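Local coordinates for protein beta-fructofuranosidase, insoluble isoenzyme CWINV1 (Arabidopsis thaliana, PDB 2OXB) that hydrolyses sucrose and 1-kestose, and less readily neokestose and levan, as a cell-wall invertase of glycosyl hydrolase family 32, at residues 363-368 with 479-484; 437-442 with 467-472; 445-450 with 459-464. The protein carries 1 engineered substitution. One frame throughout, in Å; residues are numbered along the deposited sequence.

Interaction 1: residues 363-368 with 479-484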
ATOM      1  N   THR A 363     -15.413  20.274   0.563  1.00 28.40           N
ATOM      2  CA  THR A 363     -14.010  20.646   0.650  1.00 28.18           C
ATOM      3  C   THR A 363     -13.301  19.833  -0.434  1.00 26.98           C
ATOM      4  O   THR A 363     -12.747  18.768  -0.170  1.00 27.30           O
ATOM      5  CB  THR A 363     -13.409  20.348   2.064  1.00 27.81           C
ATOM      6  OG1 THR A 363     -13.933  19.118   2.579  1.00 28.12           O
ATOM      7  CG2 THR A 363     -13.736  21.477   3.028  1.00 27.32           C
ATOM      8  N   ALA A 364     -13.352  20.349  -1.662  1.00 25.17           N
ATOM      9  CA  ALA A 364     -12.756  19.689  -2.812  1.00 24.54           C
ATOM     10  C   ALA A 364     -11.322  19.165  -2.567  1.00 24.01           C
ATOM     11  O   ALA A 364     -10.889  18.195  -3.210  1.00 23.66           O
ATOM     12  CB  ALA A 364     -12.799  20.630  -4.024  1.00 22.58           C
ATOM     13  N   ALA A 365     -10.612  19.778  -1.621  1.00 21.63           N
ATOM     14  CA  ALA A 365      -9.236  19.394  -1.281  1.00 22.11           C
ATOM     15  C   ALA A 365      -9.083  18.445  -0.087  1.00 20.64           C
ATOM     16  O   ALA A 365      -7.960  18.154   0.327  1.00 20.36           O
ATOM     17  CB  ALA A 365      -8.387  20.663  -1.019  1.00 23.33           C
ATOM     18  N   GLN A 366     -10.188  17.968   0.474  1.00 19.99           N
ATOM     19  CA  GLN A 366     -10.112  17.085   1.638  1.00 20.24           C
ATOM     20  C   GLN A 366     -11.411  16.303   1.814  1.00 20.51           C
ATOM     21  O   GLN A 366     -12.046  16.367   2.861  1.00 19.58           O
ATOM     22  CB  GLN A 366      -9.832  17.927   2.883  1.00 17.26           C
ATOM     23  CG  GLN A 366      -9.219  17.153   4.049  1.00 15.95           C
ATOM     24  CD  GLN A 366      -8.908  18.048   5.246  1.00 14.42           C
ATOM     25  OE1 GLN A 366      -8.113  18.983   5.142  1.00  9.60           O
ATOM     26  NE2 GLN A 366      -9.540  17.762   6.384  1.00 10.26           N
ATOM     27  N   ALA A 367     -11.777  15.538   0.790  1.00 22.54           N
ATOM     28  CA  ALA A 367     -13.026  14.791   0.812  1.00 25.01           C
ATOM     29  C   ALA A 367     -12.968  13.345   0.337  1.00 25.58           C
ATOM     30  O   ALA A 367     -11.946  12.859  -0.127  1.00 26.22           O
ATOM     31  CB  ALA A 367     -14.073  15.554  -0.010  1.00 25.35           C
ATOM     32  N   ASP A 368     -14.104  12.670   0.448  1.00 27.22           N
ATOM     33  CA  ASP A 368     -14.244  11.284   0.029  1.00 27.49           C
ATOM     34  C   ASP A 368     -15.162  11.275  -1.191  1.00 28.44           C
ATOM     35  O   ASP A 368     -16.356  11.592  -1.086  1.00 27.63           O
ATOM     36  CB  ASP A 368     -14.879  10.466   1.154  1.00 28.47           C
ATOM     37  CG  ASP A 368     -14.876   8.975   0.871  1.00 31.31           C
ATOM     38  OD1 ASP A 368     -15.102   8.579  -0.293  1.00 33.24           O
ATOM     39  OD2 ASP A 368     -14.669   8.186   1.816  1.00 32.66           O
ATOM     40  N   ILE A 479      -9.633  12.173  -0.967  1.00 29.55           N
ATOM     41  CA  ILE A 479      -9.010  13.437  -1.359  1.00 29.44           C
ATOM     42  C   ILE A 479      -8.334  14.150  -0.187  1.00 28.42           C
ATOM     43  O   ILE A 479      -8.994  14.565   0.760  1.00 26.31           O
ATOM     44  CB  ILE A 479     -10.047  14.402  -1.978  1.00 30.52           C
ATOM     45  CG1 ILE A 479     -10.965  13.642  -2.942  1.00 31.35           C
ATOM     46  CG2 ILE A 479      -9.330  15.528  -2.711  1.00 32.02           C
ATOM     47  CD1 ILE A 479     -10.240  12.864  -4.025  1.00 31.61           C
ATOM     48  N   ASP A 480      -7.019  14.313  -0.246  1.00 29.34           N
ATOM     49  CA  ASP A 480      -6.352  14.996   0.853  1.00 30.17           C
ATOM     50  C   ASP A 480      -5.158  15.884   0.471  1.00 30.48           C
ATOM     51  O   ASP A 480      -4.037  15.691   0.950  1.00 30.08           O
ATOM     52  CB  ASP A 480      -5.926  13.982   1.912  1.00 29.62           C
ATOM     53  CG  ASP A 480      -5.811  14.607   3.288  1.00 30.54           C
ATOM     54  OD1 ASP A 480      -5.530  15.823   3.349  1.00 28.80           O
ATOM     55  OD2 ASP A 480      -5.987  13.893   4.301  1.00 30.11           O
ATOM     56  N   HIS A 481      -5.411  16.862  -0.391  1.00 30.56           N
ATOM     57  CA  HIS A 481      -4.379  17.799  -0.818  1.00 31.57           C
ATOM     58  C   HIS A 481      -3.313  17.085  -1.638  1.00 31.69           C
ATOM     59  O   HIS A 481      -3.599  16.563  -2.717  1.00 33.71           O
ATOM     60  CB  HIS A 481      -3.760  18.474   0.419  1.00 30.85           C
ATOM     61  CG  HIS A 481      -4.777  19.007   1.384  1.00 30.20           C
ATOM     62  ND1 HIS A 481      -5.490  20.165   1.155  1.00 30.15           N
ATOM     63  CD2 HIS A 481      -5.242  18.510   2.556  1.00 29.97           C
ATOM     64  CE1 HIS A 481      -6.350  20.355   2.141  1.00 28.63           C
ATOM     65  NE2 HIS A 481      -6.220  19.366   3.004  1.00 28.64           N
ATOM     66  N   SER A 482      -2.092  17.065  -1.113  1.00 30.15           N
ATOM     67  CA  SER A 482      -0.955  16.424  -1.764  1.00 30.10           C
ATOM     68  C   SER A 482      -1.164  14.950  -2.138  1.00 30.08           C
ATOM     69  O   SER A 482      -0.614  14.479  -3.128  1.00 30.88           O
ATOM     70  CB  SER A 482       0.276  16.525  -0.858  1.00 30.14           C
ATOM     71  OG  SER A 482       0.091  15.775   0.340  1.00 30.02           O
ATOM     72  N   VAL A 483      -1.938  14.215  -1.346  1.00 29.44           N
ATOM     73  CA  VAL A 483      -2.161  12.808  -1.637  1.00 28.59           C
ATOM     74  C   VAL A 483      -3.577  12.450  -2.057  1.00 28.85           C
ATOM     75  O   VAL A 483      -4.560  12.889  -1.455  1.00 30.18           O
ATOM     76  CB  VAL A 483      -1.788  11.921  -0.443  1.00 28.55           C
ATOM     77  CG1 VAL A 483      -2.549  12.367   0.786  1.00 29.26           C
ATOM     78  CG2 VAL A 483      -2.111  10.475  -0.763  1.00 29.72           C
ATOM     79  N   VAL A 484      -3.664  11.620  -3.088  1.00 27.64           N
ATOM     80  CA  VAL A 484      -4.939  11.179  -3.620  1.00 26.09           C
ATOM     81  C   VAL A 484      -4.891   9.694  -3.902  1.00 25.23           C
ATOM     82  O   VAL A 484      -4.032   9.227  -4.646  1.00 23.80           O
ATOM     83  CB  VAL A 484      -5.257  11.909  -4.917  1.00 26.47           C
ATOM     84  CG1 VAL A 484      -5.859  13.273  -4.614  1.00 28.94           C
ATOM     85  CG2 VAL A 484      -3.992  12.070  -5.724  1.00 27.05           C
TER

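Interaction 2: residues 437-442 with 467-472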
ATOM      1  N   ASN A 437     -17.687 -12.113 -26.050  1.00 49.97           N
ATOM      2  CA  ASN A 437     -18.229 -11.212 -25.028  1.00 48.34           C
ATOM      3  C   ASN A 437     -17.338 -11.078 -23.801  1.00 45.84           C
ATOM      4  O   ASN A 437     -17.641 -11.612 -22.739  1.00 46.59           O
ATOM      5  CB  ASN A 437     -19.631 -11.684 -24.588  1.00 50.29           C
ATOM      6  CG  ASN A 437     -20.717 -10.610 -24.775  1.00 51.94           C
ATOM      7  OD1 ASN A 437     -20.664  -9.529 -24.173  1.00 50.11           O
ATOM      8  ND2 ASN A 437     -21.713 -10.916 -25.609  1.00 52.39           N
ATOM      9  N   LYS A 438     -16.233 -10.367 -23.963  1.00 42.48           N
ATOM     10  CA  LYS A 438     -15.297 -10.137 -22.879  1.00 38.62           C
ATOM     11  C   LYS A 438     -14.687  -8.771 -23.081  1.00 36.58           C
ATOM     12  O   LYS A 438     -14.114  -8.478 -24.125  1.00 35.77           O
ATOM     13  CB  LYS A 438     -14.213 -11.209 -22.862  1.00 38.81           C
ATOM     14  CG  LYS A 438     -14.567 -12.409 -22.006  1.00 39.64           C
ATOM     15  CD  LYS A 438     -14.675 -12.021 -20.544  1.00 38.06           C
ATOM     16  CE  LYS A 438     -14.745 -13.248 -19.662  1.00 38.85           C
ATOM     17  NZ  LYS A 438     -14.743 -12.906 -18.215  1.00 36.69           N
ATOM     18  N   TYR A 439     -14.819  -7.938 -22.062  1.00 34.87           N
ATOM     19  CA  TYR A 439     -14.330  -6.578 -22.116  1.00 31.74           C
ATOM     20  C   TYR A 439     -13.165  -6.319 -21.163  1.00 30.69           C
ATOM     21  O   TYR A 439     -12.929  -7.077 -20.219  1.00 29.81           O
ATOM     22  CB  TYR A 439     -15.499  -5.641 -21.802  1.00 30.90           C
ATOM     23  CG  TYR A 439     -16.657  -5.762 -22.778  1.00 30.53           C
ATOM     24  CD1 TYR A 439     -16.894  -4.766 -23.732  1.00 31.59           C
ATOM     25  CD2 TYR A 439     -17.487  -6.885 -22.783  1.00 30.61           C
ATOM     26  CE1 TYR A 439     -17.923  -4.883 -24.674  1.00 30.35           C
ATOM     27  CE2 TYR A 439     -18.521  -7.019 -23.723  1.00 30.56           C
ATOM     28  CZ  TYR A 439     -18.731  -6.015 -24.664  1.00 30.52           C
ATOM     29  OH  TYR A 439     -19.727  -6.130 -25.605  1.00 28.07           O
ATOM     30  N   VAL A 440     -12.423  -5.250 -21.431  1.00 29.17           N
ATOM     31  CA  VAL A 440     -11.302  -4.875 -20.578  1.00 27.19           C
ATOM     32  C   VAL A 440     -11.572  -3.481 -20.015  1.00 25.94           C
ATOM     33  O   VAL A 440     -11.864  -2.523 -20.755  1.00 24.33           O
ATOM     34  CB  VAL A 440      -9.946  -4.841 -21.337  1.00 26.78           C
ATOM     35  CG1 VAL A 440      -8.816  -4.566 -20.356  1.00 25.22           C
ATOM     36  CG2 VAL A 440      -9.707  -6.143 -22.065  1.00 25.09           C
ATOM     37  N   VAL A 441     -11.482  -3.379 -18.697  1.00 22.74           N
ATOM     38  CA  VAL A 441     -11.706  -2.111 -18.035  1.00 19.93           C
ATOM     39  C   VAL A 441     -10.395  -1.474 -17.629  1.00 16.58           C
ATOM     40  O   VAL A 441      -9.666  -1.989 -16.786  1.00 14.97           O
ATOM     41  CB  VAL A 441     -12.548  -2.277 -16.789  1.00 21.69           C
ATOM     42  CG1 VAL A 441     -12.884  -0.904 -16.222  1.00 20.78           C
ATOM     43  CG2 VAL A 441     -13.793  -3.057 -17.120  1.00 22.85           C
ATOM     44  N   LEU A 442     -10.120  -0.337 -18.243  1.00 12.46           N
ATOM     45  CA  LEU A 442      -8.914   0.405 -17.986  1.00 12.69           C
ATOM     46  C   LEU A 442      -9.094   1.520 -16.960  1.00 15.19           C
ATOM     47  O   LEU A 442      -9.931   2.409 -17.136  1.00 16.43           O
ATOM     48  CB  LEU A 442      -8.408   1.027 -19.283  1.00  7.07           C
ATOM     49  CG  LEU A 442      -7.147   1.857 -19.058  1.00  5.08           C
ATOM     50  CD1 LEU A 442      -6.008   0.913 -18.699  1.00  3.31           C
ATOM     51  CD2 LEU A 442      -6.813   2.670 -20.289  1.00  3.89           C
ATOM     52  N   ILE A 467     -13.808  -6.251 -13.489  1.00 23.60           N
ATOM     53  CA  ILE A 467     -15.204  -6.031 -13.164  1.00 24.80           C
ATOM     54  C   ILE A 467     -15.924  -6.287 -14.449  1.00 24.33           C
ATOM     55  O   ILE A 467     -15.299  -6.386 -15.505  1.00 25.41           O
ATOM     56  CB  ILE A 467     -15.469  -4.577 -12.738  1.00 25.48           C
ATOM     57  CG1 ILE A 467     -14.808  -3.631 -13.752  1.00 26.50           C
ATOM     58  CG2 ILE A 467     -14.954  -4.351 -11.321  1.00 24.50           C
ATOM     59  CD1 ILE A 467     -14.882  -2.165 -13.381  1.00 30.36           C
ATOM     60  N   ASN A 468     -17.236  -6.411 -14.363  1.00 25.84           N
ATOM     61  CA  ASN A 468     -18.015  -6.640 -15.562  1.00 27.20           C
ATOM     62  C   ASN A 468     -18.698  -5.342 -15.932  1.00 25.78           C
ATOM     63  O   ASN A 468     -19.603  -4.901 -15.248  1.00 26.29           O
ATOM     64  CB  ASN A 468     -19.057  -7.725 -15.331  1.00 29.30           C
ATOM     65  CG  ASN A 468     -19.318  -8.525 -16.571  1.00 34.01           C
ATOM     66  OD1 ASN A 468     -18.604  -9.489 -16.858  1.00 38.37           O
ATOM     67  ND2 ASN A 468     -20.314  -8.110 -17.350  1.00 34.73           N
ATOM     68  N   PRO A 469     -18.263  -4.709 -17.027  1.00 25.98           N
ATOM     69  CA  PRO A 469     -18.831  -3.447 -17.498  1.00 26.17           C
ATOM     70  C   PRO A 469     -20.327  -3.517 -17.815  1.00 26.54           C
ATOM     71  O   PRO A 469     -20.925  -2.523 -18.229  1.00 26.22           O
ATOM     72  CB  PRO A 469     -17.965  -3.112 -18.721  1.00 28.19           C
ATOM     73  CG  PRO A 469     -17.559  -4.446 -19.238  1.00 27.38           C
ATOM     74  CD  PRO A 469     -17.239  -5.206 -17.964  1.00 27.15           C
ATOM     75  N   HIS A 470     -20.921  -4.697 -17.627  1.00 28.75           N
ATOM     76  CA  HIS A 470     -22.357  -4.887 -17.848  1.00 31.13           C
ATOM     77  C   HIS A 470     -23.107  -4.163 -16.738  1.00 32.26           C
ATOM     78  O   HIS A 470     -24.159  -3.558 -16.978  1.00 33.43           O
ATOM     79  CB  HIS A 470     -22.747  -6.365 -17.812  1.00 31.03           C
ATOM     80  CG  HIS A 470     -22.697  -7.039 -19.143  1.00 32.46           C
ATOM     81  ND1 HIS A 470     -23.358  -8.220 -19.398  1.00 31.34           N
ATOM     82  CD2 HIS A 470     -22.055  -6.711 -20.289  1.00 32.97           C
ATOM     83  CE1 HIS A 470     -23.124  -8.591 -20.643  1.00 34.15           C
ATOM     84  NE2 HIS A 470     -22.335  -7.692 -21.206  1.00 32.58           N
ATOM     85  N   GLN A 471     -22.575  -4.248 -15.520  1.00 31.34           N
ATOM     86  CA  GLN A 471     -23.190  -3.554 -14.402  1.00 33.82           C
ATOM     87  C   GLN A 471     -22.470  -2.227 -14.314  1.00 34.13           C
ATOM     88  O   GLN A 471     -21.590  -1.944 -15.118  1.00 32.39           O
ATOM     89  CB  GLN A 471     -23.024  -4.318 -13.076  1.00 33.40           C
ATOM     90  CG  GLN A 471     -22.143  -5.532 -13.143  1.00 33.47           C
ATOM     91  CD  GLN A 471     -22.905  -6.778 -13.533  1.00 35.32           C
ATOM     92  OE1 GLN A 471     -22.312  -7.791 -13.918  1.00 36.41           O
ATOM     93  NE2 GLN A 471     -24.228  -6.721 -13.420  1.00 34.70           N
ATOM     94  N   PRO A 472     -22.857  -1.375 -13.353  1.00 35.54           N
ATOM     95  CA  PRO A 472     -22.188  -0.075 -13.216  1.00 35.31           C
ATOM     96  C   PRO A 472     -20.740  -0.146 -12.679  1.00 34.41           C
ATOM     97  O   PRO A 472     -20.378  -1.046 -11.918  1.00 32.75           O
ATOM     98  CB  PRO A 472     -23.131   0.697 -12.287  1.00 34.77           C
ATOM     99  CG  PRO A 472     -23.772  -0.398 -11.472  1.00 36.68           C
ATOM    100  CD  PRO A 472     -24.062  -1.443 -12.504  1.00 35.83           C
TER

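Interaction 3: residues 445-450 with 459-464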
ATOM      1  N   SER A 445      -4.900   7.069 -14.112  1.00 23.36           N
ATOM      2  CA  SER A 445      -4.748   8.158 -13.140  1.00 21.94           C
ATOM      3  C   SER A 445      -3.722   9.112 -13.725  1.00 21.56           C
ATOM      4  O   SER A 445      -2.531   8.994 -13.451  1.00 21.49           O
ATOM      5  CB  SER A 445      -4.241   7.629 -11.797  1.00 20.71           C
ATOM      6  OG  SER A 445      -4.281   8.646 -10.824  1.00 21.28           O
ATOM      7  N   ASP A 446      -4.193  10.038 -14.554  1.00 22.27           N
ATOM      8  CA  ASP A 446      -3.323  11.006 -15.210  1.00 22.91           C
ATOM      9  C   ASP A 446      -2.751  12.051 -14.257  1.00 23.70           C
ATOM     10  O   ASP A 446      -3.469  12.629 -13.432  1.00 23.57           O
ATOM     11  CB  ASP A 446      -4.082  11.715 -16.323  1.00 23.67           C
ATOM     12  CG  ASP A 446      -3.318  11.724 -17.618  1.00 25.24           C
ATOM     13  OD1 ASP A 446      -3.348  10.681 -18.325  1.00 24.28           O
ATOM     14  OD2 ASP A 446      -2.681  12.766 -17.914  1.00 22.93           O
ATOM     15  N   GLN A 447      -1.457  12.314 -14.396  1.00 24.34           N
ATOM     16  CA  GLN A 447      -0.774  13.275 -13.534  1.00 23.36           C
ATOM     17  C   GLN A 447      -0.066  14.386 -14.313  1.00 24.06           C
ATOM     18  O   GLN A 447       0.468  15.325 -13.724  1.00 23.33           O
ATOM     19  CB  GLN A 447       0.209  12.502 -12.663  1.00 22.61           C
ATOM     20  CG  GLN A 447      -0.407  11.219 -12.078  1.00 21.47           C
ATOM     21  CD  GLN A 447      -1.258  11.482 -10.840  1.00 21.45           C
ATOM     22  OE1 GLN A 447      -2.135  10.686 -10.487  1.00 20.52           O
ATOM     23  NE2 GLN A 447      -0.986  12.596 -10.163  1.00 18.89           N
ATOM     24  N   SER A 448      -0.086  14.263 -15.640  1.00 26.62           N
ATOM     25  CA  SER A 448       0.525  15.214 -16.576  1.00 27.49           C
ATOM     26  C   SER A 448       0.250  16.698 -16.302  1.00 27.40           C
ATOM     27  O   SER A 448       1.115  17.537 -16.518  1.00 26.41           O
ATOM     28  CB  SER A 448       0.057  14.883 -17.985  1.00 26.92           C
ATOM     29  OG  SER A 448      -1.352  14.953 -18.033  1.00 28.77           O
ATOM     30  N   ARG A 449      -0.962  17.021 -15.861  1.00 30.46           N
ATOM     31  CA  ARG A 449      -1.317  18.406 -15.549  1.00 32.88           C
ATOM     32  C   ARG A 449      -1.711  18.571 -14.073  1.00 34.90           C
ATOM     33  O   ARG A 449      -2.348  19.556 -13.712  1.00 36.13           O
ATOM     34  CB  ARG A 449      -2.477  18.901 -16.443  1.00 33.68           C
ATOM     35  CG  ARG A 449      -2.098  19.306 -17.891  1.00 33.05           C
ATOM     36  CD  ARG A 449      -2.060  18.118 -18.853  1.00 32.93           C
ATOM     37  NE  ARG A 449      -0.832  18.080 -19.652  1.00 33.60           N
ATOM     38  CZ  ARG A 449      -0.417  19.059 -20.455  1.00 32.81           C
ATOM     39  NH1 ARG A 449      -1.133  20.171 -20.581  1.00 33.14           N
ATOM     40  NH2 ARG A 449       0.721  18.929 -21.124  1.00 28.32           N
ATOM     41  N   SER A 450      -1.324  17.619 -13.226  1.00 35.50           N
ATOM     42  CA  SER A 450      -1.659  17.683 -11.806  1.00 35.72           C
ATOM     43  C   SER A 450      -1.249  18.979 -11.114  1.00 36.08           C
ATOM     44  O   SER A 450      -1.836  19.345 -10.091  1.00 36.14           O
ATOM     45  CB  SER A 450      -1.045  16.498 -11.048  1.00 37.04           C
ATOM     46  OG  SER A 450      -1.830  15.320 -11.199  1.00 38.52           O
ATOM     47  N   THR A 459       4.515  11.508 -13.618  1.00 26.00           N
ATOM     48  CA  THR A 459       4.291  10.218 -14.253  1.00 24.36           C
ATOM     49  C   THR A 459       2.905   9.664 -13.954  1.00 21.91           C
ATOM     50  O   THR A 459       2.488   9.550 -12.801  1.00 20.58           O
ATOM     51  CB  THR A 459       5.364   9.147 -13.842  1.00 26.71           C
ATOM     52  OG1 THR A 459       4.867   8.325 -12.776  1.00 29.34           O
ATOM     53  CG2 THR A 459       6.657   9.820 -13.398  1.00 24.50           C
ATOM     54  N   THR A 460       2.199   9.332 -15.028  1.00 19.92           N
ATOM     55  CA  THR A 460       0.860   8.779 -14.959  1.00 16.83           C
ATOM     56  C   THR A 460       0.919   7.272 -14.711  1.00 15.89           C
ATOM     57  O   THR A 460       1.765   6.569 -15.273  1.00 14.02           O
ATOM     58  CB  THR A 460       0.105   9.044 -16.272  1.00 15.85           C
ATOM     59  OG1 THR A 460      -0.066  10.455 -16.435  1.00 14.82           O
ATOM     60  CG2 THR A 460      -1.250   8.356 -16.268  1.00 12.98           C
ATOM     61  N   TYR A 461       0.000   6.785 -13.880  1.00 15.91           N
ATOM     62  CA  TYR A 461      -0.072   5.369 -13.520  1.00 14.78           C
ATOM     63  C   TYR A 461      -1.270   4.708 -14.185  1.00 14.64           C
ATOM     64  O   TYR A 461      -2.302   5.342 -14.359  1.00 17.74           O
ATOM     65  CB  TYR A 461      -0.212   5.234 -12.002  1.00 14.75           C
ATOM     66  CG  TYR A 461       0.766   6.054 -11.202  1.00 13.21           C
ATOM     67  CD1 TYR A 461       2.108   5.699 -11.124  1.00 13.97           C
ATOM     68  CD2 TYR A 461       0.345   7.188 -10.510  1.00 17.17           C
ATOM     69  CE1 TYR A 461       3.009   6.456 -10.367  1.00 15.38           C
ATOM     70  CE2 TYR A 461       1.240   7.954  -9.751  1.00 16.38           C
ATOM     71  CZ  TYR A 461       2.566   7.581  -9.683  1.00 15.94           C
ATOM     72  OH  TYR A 461       3.437   8.326  -8.920  1.00 16.35           O
ATOM     73  N   GLY A 462      -1.133   3.434 -14.540  1.00 15.34           N
ATOM     74  CA  GLY A 462      -2.229   2.720 -15.174  1.00 14.87           C
ATOM     75  C   GLY A 462      -2.579   1.381 -14.528  1.00 16.36           C
ATOM     76  O   GLY A 462      -1.751   0.789 -13.819  1.00 13.11           O
ATOM     77  N   ALA A 463      -3.815   0.916 -14.760  1.00 17.04           N
ATOM     78  CA  ALA A 463      -4.303  -0.372 -14.231  1.00 17.10           C
ATOM     79  C   ALA A 463      -5.574  -0.927 -14.919  1.00 17.12           C
ATOM     80  O   ALA A 463      -6.335  -0.203 -15.560  1.00 15.28           O
ATOM     81  CB  ALA A 463      -4.536  -0.269 -12.731  1.00 17.30           C
ATOM     82  N   PHE A 464      -5.754  -2.238 -14.806  1.00 18.60           N
ATOM     83  CA  PHE A 464      -6.900  -2.945 -15.368  1.00 19.53           C
ATOM     84  C   PHE A 464      -7.823  -3.304 -14.201  1.00 19.00           C
ATOM     85  O   PHE A 464      -7.354  -3.538 -13.085  1.00 19.08           O
ATOM     86  CB  PHE A 464      -6.436  -4.226 -16.084  1.00 19.68           C
ATOM     87  CG  PHE A 464      -5.654  -3.977 -17.343  1.00 20.58           C
ATOM     88  CD1 PHE A 464      -4.514  -4.736 -17.634  1.00 20.83           C
ATOM     89  CD2 PHE A 464      -6.051  -2.982 -18.241  1.00 20.86           C
ATOM     90  CE1 PHE A 464      -3.773  -4.500 -18.806  1.00 19.18           C
ATOM     91  CE2 PHE A 464      -5.322  -2.735 -19.416  1.00 19.53           C
ATOM     92  CZ  PHE A 464      -4.177  -3.497 -19.701  1.00 17.84           C
TER

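Interaction 1: residues 363-368 with 479-484
Ile479 and Ala367 meet where strand 367-374 begins beside the end of strand 473-480, and this is the close, buried part of the contact. The amide of Ile479 binds the carbonyl of Ala367, N to O 2.6 Å. The isoleucine divides its two branches: CG1 stays by Ala367 O, while CG2, anti to the backbone N, reaches the type I turn at Thr363 to Gln366 and lies against Ala364 O.

The looser, more polar side is formed by the partly exposed His481 and Gln366. His481 is the second residue of the type II' turn Asp480-Val483, which joins strands 473-480 and 483-488, and its ring settles over Ala365, whose carbonyl O sits 3.2 Å above the centre of one face. Beside it, Ala365 CB touches the ring at ND1 (3.7 Å). Gln366 OE1 lies close to the plane of the imidazole, at its NE2 edge, and NE2 gives it a nearly straight bond (2.9 Å, N-H...O 165°) on a lone pair in the carbonyl plane. Amide and ring are turned 71° apart. Gln366 is extended beyond CG to get there, and its NE2 is bound in turn by Met531 O, which fixes the amide's rotation. The buried carboxylate of Asp480 is satisfied by the backbone amides of Gly7 and Phe8.

Strand 367-374 thus pairs with strand 473-480 in one sheet of the C-terminal beta-sandwich, and Ile479 packs on Val413 and Leu414 of strand 406-415 in the other sheet.

Interaction 2: residues 437-442 with 467-472
Ile467 touches Val441 at the start of a connection that leaves one sheet of the beta-sandwich after strand 461-465 and joins the other at strand 473-480. Its CG1 lies between the backbone N and the carbonyl carbon (chi1 48°), which swings the longer branch onto the valine: CG1 rests 3.6 Å from Val441 CG2, and CD1 comes against Val441 CG1. The two side chains cross at about a right angle. Val441 also leans on Phe427 and Ile429 of strand 423-431, so the isoleucine joins an apolar patch on that sheet.

Asn468 then opens a type I turn that runs to Gln471, closed by the bond from Gln471 N to Asn468 O. Pro469, the turn's second residue, is buried and faces strand 439-446 with its ring. Its CG presses on Tyr439 CB at 3.5 Å, near the root of the tyrosine, and its CD comes within 4.1 Å of Val441 CG2. No hydrogen bond links the two segments, and the contact between them is chiefly apolar.

His470 follows on the exposed side, where it also touches Leu378. Its approach to Asn437 is loose: the ring stands at 89° to the amide, and His470 NE2 is 3.9 Å from Asn437 OD1, near the ring plane.

Interaction 3: residues 445-450 with 459-464
Ser445 and Tyr461 form an antiparallel hydrogen-bonded pair, with Ser445 N 3.1 Å from Tyr461 O, while the return bond from Tyr461 N to Ser445 O is weak at 3.4 Å. Next to this pair a side chain supplies the bond.

That side chain is Thr460. Its hydroxyl lies anti to the carbonyl carbon (chi1 -64°), which carries OG1 across to the other segment, where it accepts the amide of Gln447, N to OG1 3.1 Å, in a straight bond of 167°. The methyl, anti to the backbone N, lies against the same segment, CG2 to Asp446 CA 3.5 Å. Thr460 also packs on Cys395 and Ser396 of helix 391-397.

Gln447 comes in over Thr459, with CG 3.4 Å from Thr459 O, and then bends at chi2 (-81°) back toward its own strand. There OE1 receives the Ser445 hydroxyl, OG to OE1 3.0 Å, in the carbonyl plane, and also bonds to Ser497 OG of strand 493-498. Two hydroxyls therefore hold the amide in place.

The carboxylate of Asp446 lies obliquely beside Thr460, its CG 3.7 Å from OG1, and its OD2 accepts the Ser448 hydroxyl (OG to OD2 2.6 Å). With an alanine here the Ser448 hydroxyl would probably lose its acceptor and be set free to turn, and a gap would be likely to open beside the threonine.

Next to the bridge, then, the pairing is continued by hydroxyls: a threonine oxygen stands in for a backbone carbonyl as acceptor, and a glutamine amide gathers serines from both sheets of the sandwich.

How the interactions relate
All three contacts lie in the C-terminal beta-sandwich, away from the annotated substrate-binding residues. Interactions 2 and 3 share strand 439-446 and sit about 21 Å apart, centre to centre, toward its two ends; they meet where Leu442 packs against Ala463 and Phe464. Along the chain the contacts enclose one another, with 445-450/459-464 innermost, then 437-442/467-472, and 363-368/479-484 outermost. Interaction 1 belongs to the opposing sheet, its centre about 17 Å from that of interaction 3 and 28 Å from that of interaction 2. Interaction 3 pairs strands within one sheet, the loop of interaction 2 carries the chain across, and interaction 1 lies at the far end of strand 473-480, to which that loop leads.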